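Local atomic coordinates of transcriptional regulator, LacI family (Burkholderia phymatum, PDB entry 2RGY), a protein that probably regulates transcription as a LacI-family repressor or activator, its periplasmic-binding-protein-like core sensing a small effector, likely a sugar. Residues F151-L154 / A155-G158; G212-V215 / P216-S220. All blocks are in the same frame, centred on the assembly; numbering follows the deposited sequence.

Contact 1: F151-L154 / A155-G158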
loop_
_atom_site.group_PDB
_atom_site.type_symbol
_atom_site.label_atom_id
_atom_site.label_comp_id
_atom_site.label_asym_id
_atom_site.label_seq_id
_atom_site.Cartn_x
_atom_site.Cartn_y
_atom_site.Cartn_z
ATOM N N PHE A 151 -14.516 -24.489 -4.016
ATOM C CA PHE A 151 -14.935 -25.839 -3.697
ATOM C C PHE A 151 -15.917 -26.478 -4.662
ATOM O O PHE A 151 -16.019 -27.702 -4.696
ATOM C CB PHE A 151 -15.455 -25.888 -2.267
ATOM C CG PHE A 151 -14.366 -25.734 -1.244
ATOM C CD1 PHE A 151 -13.383 -26.715 -1.116
ATOM C CD2 PHE A 151 -14.297 -24.599 -0.436
ATOM C CE1 PHE A 151 -12.332 -26.575 -0.194
ATOM C CE2 PHE A 151 -13.256 -24.435 0.495
ATOM C CZ PHE A 151 -12.269 -25.427 0.616
ATOM N N ASP A 152 -16.638 -25.669 -5.440
ATOM C CA ASP A 152 -17.557 -26.230 -6.426
ATOM C C ASP A 152 -16.673 -26.908 -7.466
ATOM O O ASP A 152 -16.910 -28.049 -7.844
ATOM C CB ASP A 152 -18.385 -25.149 -7.132
ATOM C CG ASP A 152 -19.485 -24.574 -6.259
ATOM O OD1 ASP A 152 -19.892 -25.231 -5.278
ATOM O OD2 ASP A 152 -19.961 -23.457 -6.571
ATOM N N GLU A 153 -15.647 -26.193 -7.914
ATOM C CA GLU A 153 -14.715 -26.711 -8.914
ATOM C C GLU A 153 -14.015 -27.974 -8.405
ATOM O O GLU A 153 -13.813 -28.929 -9.162
ATOM C CB GLU A 153 -13.684 -25.640 -9.258
ATOM C CG GLU A 153 -12.686 -26.023 -10.342
ATOM C CD GLU A 153 -13.329 -26.208 -11.708
ATOM O OE1 GLU A 153 -14.403 -25.611 -11.964
ATOM O OE2 GLU A 153 -12.747 -26.940 -12.540
ATOM N N LEU A 154 -13.652 -27.980 -7.124
ATOM C CA LEU A 154 -12.997 -29.142 -6.534
ATOM C C LEU A 154 -13.949 -30.337 -6.550
ATOM O O LEU A 154 -13.535 -31.459 -6.836
ATOM C CB LEU A 154 -12.566 -28.884 -5.083
ATOM C CG LEU A 154 -11.543 -27.786 -4.728
ATOM C CD1 LEU A 154 -10.784 -28.210 -3.474
ATOM C CD2 LEU A 154 -10.574 -27.554 -5.873
ATOM N N ALA A 155 -15.218 -30.086 -6.235
ATOM C CA ALA A 155 -16.226 -31.135 -6.201
ATOM C C ALA A 155 -16.391 -31.780 -7.567
ATOM O O ALA A 155 -16.600 -32.989 -7.656
ATOM C CB ALA A 155 -17.555 -30.574 -5.724
ATOM N N ARG A 156 -16.300 -30.975 -8.625
ATOM C CA ARG A 156 -16.420 -31.482 -9.995
ATOM C C ARG A 156 -15.271 -32.425 -10.328
ATOM O O ARG A 156 -15.341 -33.185 -11.299
ATOM C CB ARG A 156 -16.410 -30.338 -11.015
ATOM C CG ARG A 156 -17.662 -29.497 -11.039
ATOM C CD ARG A 156 -17.529 -28.319 -12.004
ATOM N NE ARG A 156 -18.597 -27.356 -11.771
ATOM C CZ ARG A 156 -18.417 -26.124 -11.302
ATOM N NH1 ARG A 156 -17.194 -25.685 -11.023
ATOM N NH2 ARG A 156 -19.468 -25.345 -11.076
ATOM N N HIS A 157 -14.207 -32.360 -9.534
ATOM C CA HIS A 157 -13.050 -33.209 -9.748
ATOM C C HIS A 157 -12.915 -34.309 -8.720
ATOM O O HIS A 157 -11.860 -34.935 -8.607
ATOM C CB HIS A 157 -11.784 -32.372 -9.790
ATOM C CG HIS A 157 -11.653 -31.586 -11.050
ATOM N ND1 HIS A 157 -12.252 -30.356 -11.224
ATOM C CD2 HIS A 157 -11.090 -31.903 -12.238
ATOM C CE1 HIS A 157 -12.064 -29.952 -12.466
ATOM N NE2 HIS A 157 -11.362 -30.872 -13.103
ATOM N N GLY A 158 -13.989 -34.544 -7.976
ATOM C CA GLY A 158 -13.980 -35.600 -6.984
ATOM C C GLY A 158 -13.236 -35.281 -5.706
ATOM O O GLY A 158 -12.779 -36.181 -5.011
HETATM O O HOH W 1 -19.979 -23.347 -9.526
#

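Contact 2: G212-V215 / P216-S220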
loop_
_atom_site.group_PDB
_atom_site.type_symbol
_atom_site.label_atom_id
_atom_site.label_comp_id
_atom_site.label_asym_id
_atom_site.label_seq_id
_atom_site.Cartn_x
_atom_site.Cartn_y
_atom_site.Cartn_z
ATOM N N GLY A 212 13.041 -23.076 3.273
ATOM C CA GLY A 212 13.616 -23.795 2.154
ATOM C C GLY A 212 12.599 -24.539 1.309
ATOM O O GLY A 212 12.968 -25.432 0.542
ATOM N N ILE A 213 11.324 -24.186 1.451
ATOM C CA ILE A 213 10.262 -24.809 0.671
ATOM C C ILE A 213 10.138 -23.989 -0.607
ATOM O O ILE A 213 9.666 -22.850 -0.580
ATOM C CB ILE A 213 8.922 -24.773 1.425
ATOM C CG1 ILE A 213 9.033 -25.623 2.696
ATOM C CG2 ILE A 213 7.803 -25.265 0.514
ATOM C CD1 ILE A 213 7.931 -25.382 3.696
ATOM N N SER A 214 10.566 -24.570 -1.722
ATOM C CA SER A 214 10.541 -23.878 -2.995
ATOM C C SER A 214 9.168 -23.688 -3.624
ATOM O O SER A 214 8.269 -24.530 -3.513
ATOM C CB SER A 214 11.481 -24.580 -3.985
ATOM O OG SER A 214 11.153 -25.953 -4.109
ATOM N N VAL A 215 9.023 -22.543 -4.279
ATOM C CA VAL A 215 7.798 -22.182 -4.962
ATOM C C VAL A 215 8.235 -21.720 -6.343
ATOM O O VAL A 215 9.052 -20.813 -6.460
ATOM C CB VAL A 215 7.080 -21.029 -4.230
ATOM C CG1 VAL A 215 5.833 -20.615 -4.997
ATOM C CG2 VAL A 215 6.725 -21.463 -2.827
ATOM N N PRO A 216 7.705 -22.336 -7.409
ATOM C CA PRO A 216 6.720 -23.420 -7.457
ATOM C C PRO A 216 7.309 -24.815 -7.273
ATOM O O PRO A 216 6.592 -25.813 -7.379
ATOM C CB PRO A 216 6.116 -23.262 -8.844
ATOM C CG PRO A 216 7.338 -22.897 -9.658
ATOM C CD PRO A 216 8.038 -21.874 -8.768
ATOM N N GLY A 217 8.609 -24.890 -7.019
ATOM C CA GLY A 217 9.248 -26.186 -6.840
ATOM C C GLY A 217 8.436 -27.214 -6.068
ATOM O O GLY A 217 7.900 -28.152 -6.652
ATOM N N ASP A 218 8.348 -27.038 -4.755
ATOM C CA ASP A 218 7.619 -27.960 -3.892
ATOM C C ASP A 218 6.156 -27.574 -3.703
ATOM O O ASP A 218 5.304 -28.437 -3.516
ATOM C CB ASP A 218 8.286 -28.022 -2.520
ATOM C CG ASP A 218 9.775 -28.295 -2.606
ATOM O OD1 ASP A 218 10.173 -29.204 -3.378
ATOM O OD2 ASP A 218 10.546 -27.603 -1.896
ATOM N N VAL A 219 5.868 -26.280 -3.745
ATOM C CA VAL A 219 4.503 -25.807 -3.556
ATOM C C VAL A 219 4.120 -24.726 -4.547
ATOM O O VAL A 219 4.873 -23.779 -4.761
ATOM C CB VAL A 219 4.302 -25.233 -2.138
ATOM C CG1 VAL A 219 2.887 -24.694 -1.994
ATOM C CG2 VAL A 219 4.549 -26.308 -1.102
ATOM N N SER A 220 2.948 -24.880 -5.155
ATOM C CA SER A 220 2.440 -23.903 -6.106
ATOM C C SER A 220 1.481 -23.032 -5.319
ATOM O O SER A 220 0.634 -23.536 -4.599
ATOM C CB SER A 220 1.712 -24.598 -7.254
ATOM O OG SER A 220 2.636 -25.190 -8.148
#

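Contact 1: F151-L154 / A155-G158
Glu153 sends CG anti to its backbone N (chi1 -177°) and then bends at chi2, which carries its carboxylate to both Arg156 and His157. The extended Arg156 chain runs back along the helix and crosses Glu153 at about a right angle. Arg156 NH1 lies 2.9 Å from Glu153 OE1 in a salt bridge whose hydrogen bond is weak, its N-H...O angle being only 125°. A water joins the other end of the guanidinium, accepting from Arg156 NH2 at 2.6 Å and donating to Asp152 OD2. His157 ND1 gives a nearly straight bond to Glu153 O (3.0 Å, 177°); this carbonyl oxygen lies in the imidazole plane, fixing the ring's rotation. On the same ring, His157 CE1 sits 3.1 Å from Glu153 OE2. Behind this polar face, Leu154 packs on Ala120 and Ile124 of helix 112-125. Backbone bonds close the last turn: Ala155 N to Phe151 O, and His157 N to Leu154 O at 2.9 Å. Gly158, with positive phi, bonds through N to Ala155 O (3.1 Å) while Ile159 N reaches back to Leu154 O, the Schellman motif that ends helix 141-155.

Contact 2: G212-V215 / P216-S220
Ser214 O is gripped by two backbone donors, Asp218 N at 2.8 Å and Val219 N at 3.0 Å. The donors come from different directions: Val219 N lies nearly along the C=O axis (168°), whereas Asp218 N stands above the carbonyl plane. A second junction forms on the Asp218 carboxylate. Asp218 OD2 takes the Ser214 backbone N-H at 3.0 Å, met from above the carboxylate plane, and also a weak bond from Ser214 OG at 2.8 Å. With chi1 at 55°, Ser214 OG lies between its own backbone N and carbonyl carbon, a placement that turns it to the same Asp218 OD2 that the backbone N-H meets; it also accepts a weak bond from Asp218 N (3.1 Å). Ser214 and Asp218 therefore hold each other through both main chain and side chain.

These bonds close the connection from helix 198-210 to strand 220-223, an alpha-to-beta link of the periplasmic-binding-protein-like fold. Gly212, the first residue to leave helical backbone angles, closes the helix with a Schellman motif, and the cis peptide bond between Val215 and Pro216 lies at the bend where the chain doubles back toward Asp218.

Apolar groups take the inner side. Ile213 CG2 meets Val219 CG2 at 3.8 Å, the two side chains lying aslant, and both residues touch Phe208 of helix 198-210. Val215 packs on Phe208 and Leu205 of that helix, and its CA makes a CA-H...O contact with Val219 O (3.3 Å). Beyond the turn, Ser220 enters the sheet through backbone bonds with Thr191 and Leu193, while Ser220 OG bonds to Ala281 O.

How the contacts relate
Both contacts lie within the periplasmic-binding-protein-like domain, with contact 1 closing before contact 2 opens along the chain. Their centres are 24 Å apart and their nearest atoms about 12 Å, so they do not touch. Each lies at or just after the C-terminal end of a helix that leads to a strand of the same six-stranded mixed sheet: residues 151-158 end helix 141-155 and open the loop toward edge strand 166-168, and residues 212-220 run from helix 198-210 directly into interior strand 220-223. Strands 131-135 and 192-195 separate those two strands in the sheet order. The contacts thus belong to separate helix-to-strand connections of one alpha/beta domain, and neither touches the other protein chain of the assembly.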